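Local coordinates for cephalosporin acylase (Bacillus halodurans, PDB 2NLZ), which probably hydrolyses amide bonds, as a putative cephalosporin acylase of the gamma-glutamyltranspeptidase family, although its function has not been established, at residues Asp168-Glu173 with Gln180-Thr185; Phe186-Arg191 with Glu197-Gln202. The protein carries 1 engineered substitution. All blocks are in the same frame, centred on the assembly; numbering follows the deposited sequence.

Interaction 1 (Asp168-Glu173 with Gln180-Thr185); sequences DRVKTE and QPWFDT. Engineered in segment 168-173: Val-170 (natural residue Phe).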
ATOM      1  N   ASP D 168     -10.047  26.100 -22.175  1.00 66.83           N
ATOM      2  CA  ASP D 168     -10.936  26.685 -21.154  1.00 72.13           C
ATOM      3  C   ASP D 168     -10.369  27.926 -20.478  1.00 76.13           C
ATOM      4  O   ASP D 168     -11.101  28.890 -20.220  1.00 78.09           O
ATOM      5  CB  ASP D 168     -11.307  25.651 -20.078  1.00 71.75           C
ATOM      6  CG  ASP D 168     -12.364  24.659 -20.545  1.00 74.36           C
ATOM      7  OD1 ASP D 168     -13.076  24.941 -21.533  1.00 66.36           O
ATOM      8  OD2 ASP D 168     -12.483  23.590 -19.911  1.00 69.87           O
ATOM      9  N   ARG D 169      -9.073  27.895 -20.182  1.00 78.27           N
ATOM     10  CA  ARG D 169      -8.406  29.030 -19.557  1.00 81.57           C
ATOM     11  C   ARG D 169      -8.258  30.183 -20.548  1.00 71.07           C
ATOM     12  O   ARG D 169      -8.332  31.366 -20.192  1.00 78.89           O
ATOM     13  CB  ARG D 169      -7.030  28.613 -19.018  1.00 88.79           C
ATOM     14  CG  ARG D 169      -6.130  29.789 -18.652  1.00 97.09           C
ATOM     15  CD  ARG D 169      -5.357  29.554 -17.365  1.00106.20           C
ATOM     16  NE  ARG D 169      -3.945  29.283 -17.610  1.00107.50           N
ATOM     17  CZ  ARG D 169      -3.024  30.221 -17.805  1.00103.14           C
ATOM     18  NH1 ARG D 169      -3.352  31.507 -17.796  1.00100.17           N
ATOM     19  NH2 ARG D 169      -1.766  29.872 -18.014  1.00104.55           N
ATOM     20  N   VAL D 170      -8.092  29.812 -21.805  1.00 38.71           N
ATOM     21  CA  VAL D 170      -7.604  30.727 -22.824  1.00 35.34           C
ATOM     22  C   VAL D 170      -8.713  31.309 -23.733  1.00 35.56           C
ATOM     23  O   VAL D 170      -8.504  32.341 -24.380  1.00 53.56           O
ATOM     24  CB  VAL D 170      -6.471  30.014 -23.623  1.00 31.03           C
ATOM     25  CG1 VAL D 170      -6.532  30.331 -25.096  1.00 29.67           C
ATOM     26  CG2 VAL D 170      -5.072  30.223 -22.973  1.00 25.02           C
ATOM     27  N   LYS D 171      -9.883  30.665 -23.769  1.00 60.35           N
ATOM     28  CA  LYS D 171     -11.039  31.193 -24.507  0.50 66.86           C
ATOM     29  C   LYS D 171     -11.433  32.563 -23.954  1.00 77.35           C
ATOM     30  O   LYS D 171     -11.913  33.429 -24.692  1.00 82.48           O
ATOM     31  CB  LYS D 171     -12.225  30.215 -24.446  0.50 59.40           C
ATOM     32  CG  LYS D 171     -13.580  30.746 -24.971  0.50 53.00           C
ATOM     33  CD  LYS D 171     -13.727  30.641 -26.497  0.50 40.28           C
ATOM     34  CE  LYS D 171     -13.736  31.992 -27.200  0.50  4.60           C
ATOM     35  NZ  LYS D 171     -13.774  31.834 -28.680  0.50  2.00           N
ATOM     36  N   THR D 172     -11.206  32.759 -22.655  1.00 87.07           N
ATOM     37  CA  THR D 172     -11.516  34.020 -21.987  1.00 97.44           C
ATOM     38  C   THR D 172     -10.341  35.005 -21.987  1.00 99.75           C
ATOM     39  O   THR D 172     -10.548  36.214 -22.081  1.00103.75           O
ATOM     40  CB  THR D 172     -11.987  33.789 -20.533  1.00100.21           C
ATOM     41  OG1 THR D 172     -10.995  33.039 -19.821  1.00101.86           O
ATOM     42  CG2 THR D 172     -13.320  33.030 -20.501  1.00 99.57           C
ATOM     43  N   GLU D 173      -9.117  34.485 -21.886  1.00101.14           N
ATOM     44  CA  GLU D 173      -7.911  35.320 -21.787  1.00102.97           C
ATOM     45  C   GLU D 173      -7.346  35.782 -23.127  1.00105.32           C
ATOM     46  O   GLU D 173      -6.647  36.792 -23.192  1.00101.38           O
ATOM     47  CB  GLU D 173      -6.810  34.584 -21.027  1.00103.26           C
ATOM     48  CG  GLU D 173      -7.045  34.469 -19.537  1.00104.34           C
ATOM     49  CD  GLU D 173      -5.893  33.793 -18.817  1.00104.55           C
ATOM     50  OE1 GLU D 173      -4.760  33.803 -19.345  1.00100.14           O
ATOM     51  OE2 GLU D 173      -6.121  33.254 -17.716  1.00104.66           O
ATOM     52  N   GLN D 180      -6.430  34.181 -32.912  1.00 50.66           N
ATOM     53  CA  GLN D 180      -7.422  33.519 -33.752  1.00 50.45           C
ATOM     54  C   GLN D 180      -6.893  32.277 -34.487  1.00 48.91           C
ATOM     55  O   GLN D 180      -7.567  31.248 -34.476  1.00 41.24           O
ATOM     56  CB  GLN D 180      -8.090  34.513 -34.716  1.00 55.39           C
ATOM     57  CG  GLN D 180      -9.343  33.980 -35.415  1.00 50.89           C
ATOM     58  CD  GLN D 180     -10.452  33.621 -34.442  1.00 48.47           C
ATOM     59  OE1 GLN D 180     -10.717  34.352 -33.487  1.00 50.17           O
ATOM     60  NE2 GLN D 180     -11.110  32.496 -34.686  1.00 44.88           N
ATOM     61  N   PRO D 181      -5.697  32.357 -35.125  1.00 46.86           N
ATOM     62  CA  PRO D 181      -5.241  31.159 -35.825  1.00 47.05           C
ATOM     63  C   PRO D 181      -5.007  29.958 -34.912  1.00 46.59           C
ATOM     64  O   PRO D 181      -5.109  28.821 -35.375  1.00 49.24           O
ATOM     65  CB  PRO D 181      -3.926  31.609 -36.465  1.00 49.50           C
ATOM     66  CG  PRO D 181      -4.034  33.074 -36.561  1.00 49.78           C
ATOM     67  CD  PRO D 181      -4.736  33.458 -35.308  1.00 45.24           C
ATOM     68  N   TRP D 182      -4.711  30.211 -33.639  1.00 42.87           N
ATOM     69  CA  TRP D 182      -4.619  29.150 -32.636  1.00 36.78           C
ATOM     70  C   TRP D 182      -5.952  28.433 -32.465  1.00 39.80           C
ATOM     71  O   TRP D 182      -6.001  27.203 -32.411  1.00 43.29           O
ATOM     72  CB  TRP D 182      -4.161  29.708 -31.286  1.00 34.09           C
ATOM     73  CG  TRP D 182      -3.851  28.640 -30.269  1.00 39.13           C
ATOM     74  CD1 TRP D 182      -2.621  28.129 -29.974  1.00 39.91           C
ATOM     75  CD2 TRP D 182      -4.784  27.954 -29.415  1.00 37.63           C
ATOM     76  NE1 TRP D 182      -2.726  27.169 -28.996  1.00 34.72           N
ATOM     77  CE2 TRP D 182      -4.040  27.039 -28.636  1.00 37.76           C
ATOM     78  CE3 TRP D 182      -6.172  28.024 -29.231  1.00 33.01           C
ATOM     79  CZ2 TRP D 182      -4.638  26.204 -27.693  1.00 35.89           C
ATOM     80  CZ3 TRP D 182      -6.763  27.191 -28.296  1.00 31.27           C
ATOM     81  CH2 TRP D 182      -5.998  26.293 -27.540  1.00 32.95           C
ATOM     82  N   PHE D 183      -7.028  29.202 -32.354  1.00 35.55           N
ATOM     83  CA  PHE D 183      -8.359  28.627 -32.268  1.00 37.51           C
ATOM     84  C   PHE D 183      -8.756  27.935 -33.569  1.00 44.22           C
ATOM     85  O   PHE D 183      -9.462  26.937 -33.542  1.00 46.88           O
ATOM     86  CB  PHE D 183      -9.394  29.694 -31.898  1.00 46.84           C
ATOM     87  CG  PHE D 183      -9.266  30.205 -30.488  1.00 46.89           C
ATOM     88  CD1 PHE D 183      -9.801  29.489 -29.426  1.00 53.53           C
ATOM     89  CD2 PHE D 183      -8.617  31.401 -30.224  1.00 51.42           C
ATOM     90  CE1 PHE D 183      -9.680  29.955 -28.127  1.00 59.38           C
ATOM     91  CE2 PHE D 183      -8.494  31.875 -28.928  1.00 55.30           C
ATOM     92  CZ  PHE D 183      -9.027  31.150 -27.878  1.00 57.62           C
ATOM     93  N   ASP D 184      -8.307  28.461 -34.706  1.00 44.08           N
ATOM     94  CA  ASP D 184      -8.625  27.854 -35.997  1.00 49.37           C
ATOM     95  C   ASP D 184      -7.901  26.517 -36.181  1.00 51.59           C
ATOM     96  O   ASP D 184      -8.469  25.571 -36.735  1.00 49.59           O
ATOM     97  CB  ASP D 184      -8.289  28.809 -37.146  1.00 50.95           C
ATOM     98  CG  ASP D 184      -9.195  30.023 -37.182  1.00 57.14           C
ATOM     99  OD1 ASP D 184     -10.302  29.981 -36.600  1.00 56.98           O
ATOM    100  OD2 ASP D 184      -8.794  31.025 -37.804  1.00 59.74           O
ATOM    101  N   THR D 185      -6.660  26.456 -35.694  1.00 49.87           N
ATOM    102  CA  THR D 185      -5.795  25.286 -35.811  1.00 42.37           C
ATOM    103  C   THR D 185      -6.057  24.217 -34.743  1.00 44.82           C
ATOM    104  O   THR D 185      -6.190  23.041 -35.067  1.00 46.11           O
ATOM    105  CB  THR D 185      -4.318  25.700 -35.726  1.00 41.64           C
ATOM    106  OG1 THR D 185      -4.046  26.674 -36.735  1.00 32.63           O
ATOM    107  CG2 THR D 185      -3.384  24.504 -35.894  1.00 47.41           C
TER

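Interaction 2 (Phe186-Arg191 with Glu197-Gln202); sequences FAPKGR and EVWRSQ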
ATOM      1  N   PHE D 186      -6.121  24.627 -33.477  1.00 41.45           N
ATOM      2  CA  PHE D 186      -6.164  23.671 -32.366  1.00 37.01           C
ATOM      3  C   PHE D 186      -7.541  23.478 -31.742  1.00 40.48           C
ATOM      4  O   PHE D 186      -7.742  22.553 -30.949  1.00 40.20           O
ATOM      5  CB  PHE D 186      -5.152  24.061 -31.290  1.00 28.05           C
ATOM      6  CG  PHE D 186      -3.745  24.067 -31.770  1.00 30.76           C
ATOM      7  CD1 PHE D 186      -3.162  22.904 -32.240  1.00 21.44           C
ATOM      8  CD2 PHE D 186      -3.002  25.230 -31.761  1.00 28.74           C
ATOM      9  CE1 PHE D 186      -1.859  22.898 -32.683  1.00 29.29           C
ATOM     10  CE2 PHE D 186      -1.695  25.240 -32.209  1.00 31.40           C
ATOM     11  CZ  PHE D 186      -1.123  24.073 -32.672  1.00 31.90           C
ATOM     12  N   ALA D 187      -8.482  24.353 -32.088  1.00 45.06           N
ATOM     13  CA  ALA D 187      -9.871  24.183 -31.671  1.00 49.15           C
ATOM     14  C   ALA D 187     -10.837  24.370 -32.845  1.00 53.06           C
ATOM     15  O   ALA D 187     -11.661  25.283 -32.823  1.00 49.29           O
ATOM     16  CB  ALA D 187     -10.198  25.147 -30.559  1.00 44.74           C
ATOM     17  N   PRO D 188     -10.751  23.495 -33.867  1.00 61.95           N
ATOM     18  CA  PRO D 188     -11.466  23.793 -35.108  1.00 66.03           C
ATOM     19  C   PRO D 188     -12.978  23.635 -35.000  1.00 65.62           C
ATOM     20  O   PRO D 188     -13.709  24.229 -35.788  1.00 65.54           O
ATOM     21  CB  PRO D 188     -10.882  22.785 -36.103  1.00 65.03           C
ATOM     22  CG  PRO D 188     -10.409  21.668 -35.283  1.00 63.13           C
ATOM     23  CD  PRO D 188     -10.035  22.207 -33.940  1.00 62.26           C
ATOM     24  N   LYS D 189     -13.434  22.853 -34.027  1.00 67.50           N
ATOM     25  CA  LYS D 189     -14.861  22.653 -33.816  1.00 71.51           C
ATOM     26  C   LYS D 189     -15.432  23.586 -32.756  1.00 70.76           C
ATOM     27  O   LYS D 189     -16.524  23.351 -32.248  1.00 75.72           O
ATOM     28  CB  LYS D 189     -15.160  21.200 -33.438  1.00 76.93           C
ATOM     29  CG  LYS D 189     -15.603  20.317 -34.596  1.00 86.49           C
ATOM     30  CD  LYS D 189     -14.523  19.329 -34.990  1.00 87.20           C
ATOM     31  CE  LYS D 189     -15.111  18.180 -35.787  1.00 86.59           C
ATOM     32  NZ  LYS D 189     -14.229  16.989 -35.730  1.00 77.41           N
ATOM     33  N   GLY D 190     -14.698  24.640 -32.417  1.00 71.15           N
ATOM     34  CA  GLY D 190     -15.161  25.599 -31.415  1.00 72.88           C
ATOM     35  C   GLY D 190     -15.038  25.082 -29.991  1.00 72.32           C
ATOM     36  O   GLY D 190     -15.666  25.608 -29.072  1.00 75.39           O
ATOM     37  N   ARG D 191     -14.234  24.036 -29.826  1.00 68.32           N
ATOM     38  CA  ARG D 191     -13.854  23.505 -28.525  1.00 57.53           C
ATOM     39  C   ARG D 191     -12.577  22.681 -28.700  1.00 52.57           C
ATOM     40  O   ARG D 191     -12.105  22.485 -29.823  1.00 47.21           O
ATOM     41  CB  ARG D 191     -15.003  22.696 -27.892  1.00 59.72           C
ATOM     42  CG  ARG D 191     -15.041  21.198 -28.170  1.00 65.66           C
ATOM     43  CD  ARG D 191     -15.764  20.845 -29.441  1.00 75.85           C
ATOM     44  NE  ARG D 191     -15.701  19.414 -29.687  1.00 83.63           N
ATOM     45  CZ  ARG D 191     -16.575  18.721 -30.409  1.00 96.28           C
ATOM     46  NH1 ARG D 191     -16.397  17.419 -30.553  1.00106.37           N
ATOM     47  NH2 ARG D 191     -17.624  19.307 -30.975  1.00104.27           N
ATOM     48  N   GLU D 197     -11.808  11.562 -30.458  1.00 41.17           N
ATOM     49  CA  GLU D 197     -12.068  12.422 -31.600  1.00 46.90           C
ATOM     50  C   GLU D 197     -10.777  12.570 -32.402  1.00 42.23           C
ATOM     51  O   GLU D 197      -9.709  12.729 -31.834  1.00 41.90           O
ATOM     52  CB  GLU D 197     -12.586  13.781 -31.121  1.00 51.28           C
ATOM     53  CG  GLU D 197     -13.308  14.615 -32.169  1.00 61.82           C
ATOM     54  CD  GLU D 197     -13.681  16.000 -31.653  1.00 62.36           C
ATOM     55  OE1 GLU D 197     -13.714  16.958 -32.459  1.00 71.65           O
ATOM     56  OE2 GLU D 197     -13.941  16.131 -30.439  1.00 62.74           O
ATOM     57  N   VAL D 198     -10.874  12.474 -33.723  1.00 40.73           N
ATOM     58  CA  VAL D 198      -9.712  12.642 -34.582  1.00 41.13           C
ATOM     59  C   VAL D 198      -9.429  14.120 -34.811  1.00 43.36           C
ATOM     60  O   VAL D 198     -10.332  14.901 -35.127  1.00 49.69           O
ATOM     61  CB  VAL D 198      -9.901  11.937 -35.935  1.00 44.60           C
ATOM     62  CG1 VAL D 198      -8.846  12.382 -36.931  1.00 29.53           C
ATOM     63  CG2 VAL D 198      -9.849  10.434 -35.758  1.00 48.23           C
ATOM     64  N   TRP D 199      -8.174  14.503 -34.630  1.00 40.48           N
ATOM     65  CA  TRP D 199      -7.754  15.857 -34.938  1.00 38.16           C
ATOM     66  C   TRP D 199      -6.707  15.785 -36.029  1.00 39.67           C
ATOM     67  O   TRP D 199      -5.882  14.871 -36.043  1.00 42.47           O
ATOM     68  CB  TRP D 199      -7.199  16.548 -33.694  1.00 33.04           C
ATOM     69  CG  TRP D 199      -6.657  17.908 -33.954  1.00 38.68           C
ATOM     70  CD1 TRP D 199      -7.362  19.070 -34.006  1.00 39.31           C
ATOM     71  CD2 TRP D 199      -5.287  18.257 -34.205  1.00 34.59           C
ATOM     72  NE1 TRP D 199      -6.519  20.123 -34.270  1.00 38.12           N
ATOM     73  CE2 TRP D 199      -5.239  19.652 -34.394  1.00 35.02           C
ATOM     74  CE3 TRP D 199      -4.098  17.528 -34.282  1.00 26.07           C
ATOM     75  CZ2 TRP D 199      -4.047  20.335 -34.658  1.00 29.80           C
ATOM     76  CZ3 TRP D 199      -2.916  18.205 -34.543  1.00 31.29           C
ATOM     77  CH2 TRP D 199      -2.900  19.596 -34.727  1.00 31.59           C
ATOM     78  N   ARG D 200      -6.760  16.744 -36.945  1.00 39.17           N
ATOM     79  CA  ARG D 200      -5.808  16.822 -38.034  1.00 44.20           C
ATOM     80  C   ARG D 200      -5.441  18.268 -38.276  1.00 40.85           C
ATOM     81  O   ARG D 200      -6.122  19.174 -37.812  1.00 45.08           O
ATOM     82  CB  ARG D 200      -6.388  16.201 -39.304  1.00 47.89           C
ATOM     83  CG  ARG D 200      -7.806  16.663 -39.640  1.00 66.37           C
ATOM     84  CD  ARG D 200      -8.341  15.990 -40.901  1.00 70.46           C
ATOM     85  NE  ARG D 200      -7.548  16.320 -42.085  1.00 94.06           N
ATOM     86  CZ  ARG D 200      -7.735  17.396 -42.845  1.00 97.66           C
ATOM     87  NH1 ARG D 200      -8.694  18.268 -42.553  1.00 99.40           N
ATOM     88  NH2 ARG D 200      -6.959  17.602 -43.899  1.00 91.08           N
ATOM     89  N   SER D 201      -4.356  18.476 -39.001  1.00 37.86           N
ATOM     90  CA  SER D 201      -3.944  19.805 -39.367  1.00 42.47           C
ATOM     91  C   SER D 201      -3.202  19.783 -40.697  1.00 48.78           C
ATOM     92  O   SER D 201      -2.044  19.342 -40.772  1.00 41.25           O
ATOM     93  CB  SER D 201      -3.080  20.404 -38.272  1.00 39.22           C
ATOM     94  OG  SER D 201      -2.694  21.713 -38.621  1.00 49.57           O
ATOM     95  N   GLN D 202      -3.890  20.245 -41.745  1.00 52.51           N
ATOM     96  CA  GLN D 202      -3.290  20.392 -43.069  1.00 49.88           C
ATOM     97  C   GLN D 202      -2.140  21.383 -43.028  1.00 43.04           C
ATOM     98  O   GLN D 202      -1.166  21.236 -43.761  1.00 37.63           O
ATOM     99  CB  GLN D 202      -4.319  20.835 -44.114  1.00 56.99           C
ATOM    100  CG  GLN D 202      -4.699  19.759 -45.128  1.00 63.18           C
ATOM    101  CD  GLN D 202      -3.531  19.290 -46.005  1.00 57.30           C
ATOM    102  OE1 GLN D 202      -2.519  19.987 -46.157  1.00 39.09           O
ATOM    103  NE2 GLN D 202      -3.677  18.106 -46.597  1.00 51.82           N
TER

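Interaction 1 (Asp168-Glu173 with Gln180-Thr185)
The ring of Phe-183 lies between the two helices with a different neighbour on each face. Over one face Lys-171 places NZ, 4.8 Å from the ring centroid and 20° off the normal, a cation-pi geometry; the lysine is modelled in two conformers, so this contact is doubtful. The opposite face belongs to Trp-182 from the same helix, whose CE3 lies 3.9 Å off the plane, nearer the ring's border than its centre. At the edge, close to the ring plane, the backbone O of Val-170 comes within 3.7 Å of Phe-183 CZ. The same CZ meets Val-170 CG1 at 3.8 Å, and the CA of Lys-171 also closes on it.

Chi1 of -69° puts CG beside the backbone N and anti to the carbonyl carbon, which sends the Phe-183 ring toward helix 157-173. The arrangement is a helical hairpin: that helix and helix 180-186 run roughly antiparallel, their local axes 11.7 Å apart and at 143°, joined by six residues without helix or strand. With the axes this far apart, side chains fill the gap, chiefly the Phe-183 ring against Val-170, and no hydrogen bond spans the segments.

Val-170, an engineered residue replacing the natural Phe, also comes obliquely to the Trp-182 ring, CG1 lying 4.5 Å from CZ3. Trp-182 is set edge-to-face against Trp-174 and Phe-381, which carries the aromatic cluster on beyond the hairpin. On helix 180-186, Thr-185 OG1 donates a 2.8 Å hydrogen bond to Pro-181 O, which also accepts the backbone N-H of Thr-185 from the opposite face of the carbonyl plane.

Interaction 2 (Phe186-Arg191 with Glu197-Gln202)
Phe-186 and Trp-199 meet with their ring planes only 22° apart but displaced so far that little of one ring covers the other, the centroids of the phenyl and the six-membered ring being 5.8 Å apart. Contact is made at the borders, where CD1 of Phe-186 reaches CZ2 of Trp-199 at 3.6 Å. The Pro-188 side chain runs roughly perpendicular to that of Trp-199 and brings its CD to the edge of the indole, 4.1 Å from Trp-199 NE1. That indole nitrogen is a donor to the O of Thr-185, a bond that helps fix the rotation of the ring, while the Trp-163 ring packs edge-to-face with the indole.

Between these residues the chain reverses through a type I beta turn, Ala-187 to Gly-190, and returns as the short strand 198-199, which pairs antiparallel with strand 153-154.

Beyond the turn, Glu-197 points an extended side chain, CG anti to the backbone N (chi1 -161°), toward two cations coming the other way. Arg-191 NH1 binds OE2 at 2.8 Å from above the carboxylate plane, the guanidinium and carboxylate being 66° apart. Lys-189 NZ adds a weak bond to OE1 at 3.3 Å, completing a three-residue salt-bridge network. OE2 also accepts a hydrogen bond from the backbone N of Arg-194, which, with the two cations, probably favours the ionised carboxylate.

From the N terminus, helix 157-173 comes first, and interaction 1 closes the six-residue loop that returns the chain as helix 180-186. Interaction 2 begins at Phe-186, the residue right after the end of interaction 1, and closes a second small loop, of five intervening residues, leading to strand 198-199. The two are in series, neither nested nor crossed, with centres about 12 Å apart. They touch at the seam, where Thr-185 CG2 packs 4.0 Å from Ser-201 OG and Phe-186 meets the ring of Trp-182. The pair thus ties the helical hairpin to the small sheet formed with strand 153-154, ahead of helix 202-212.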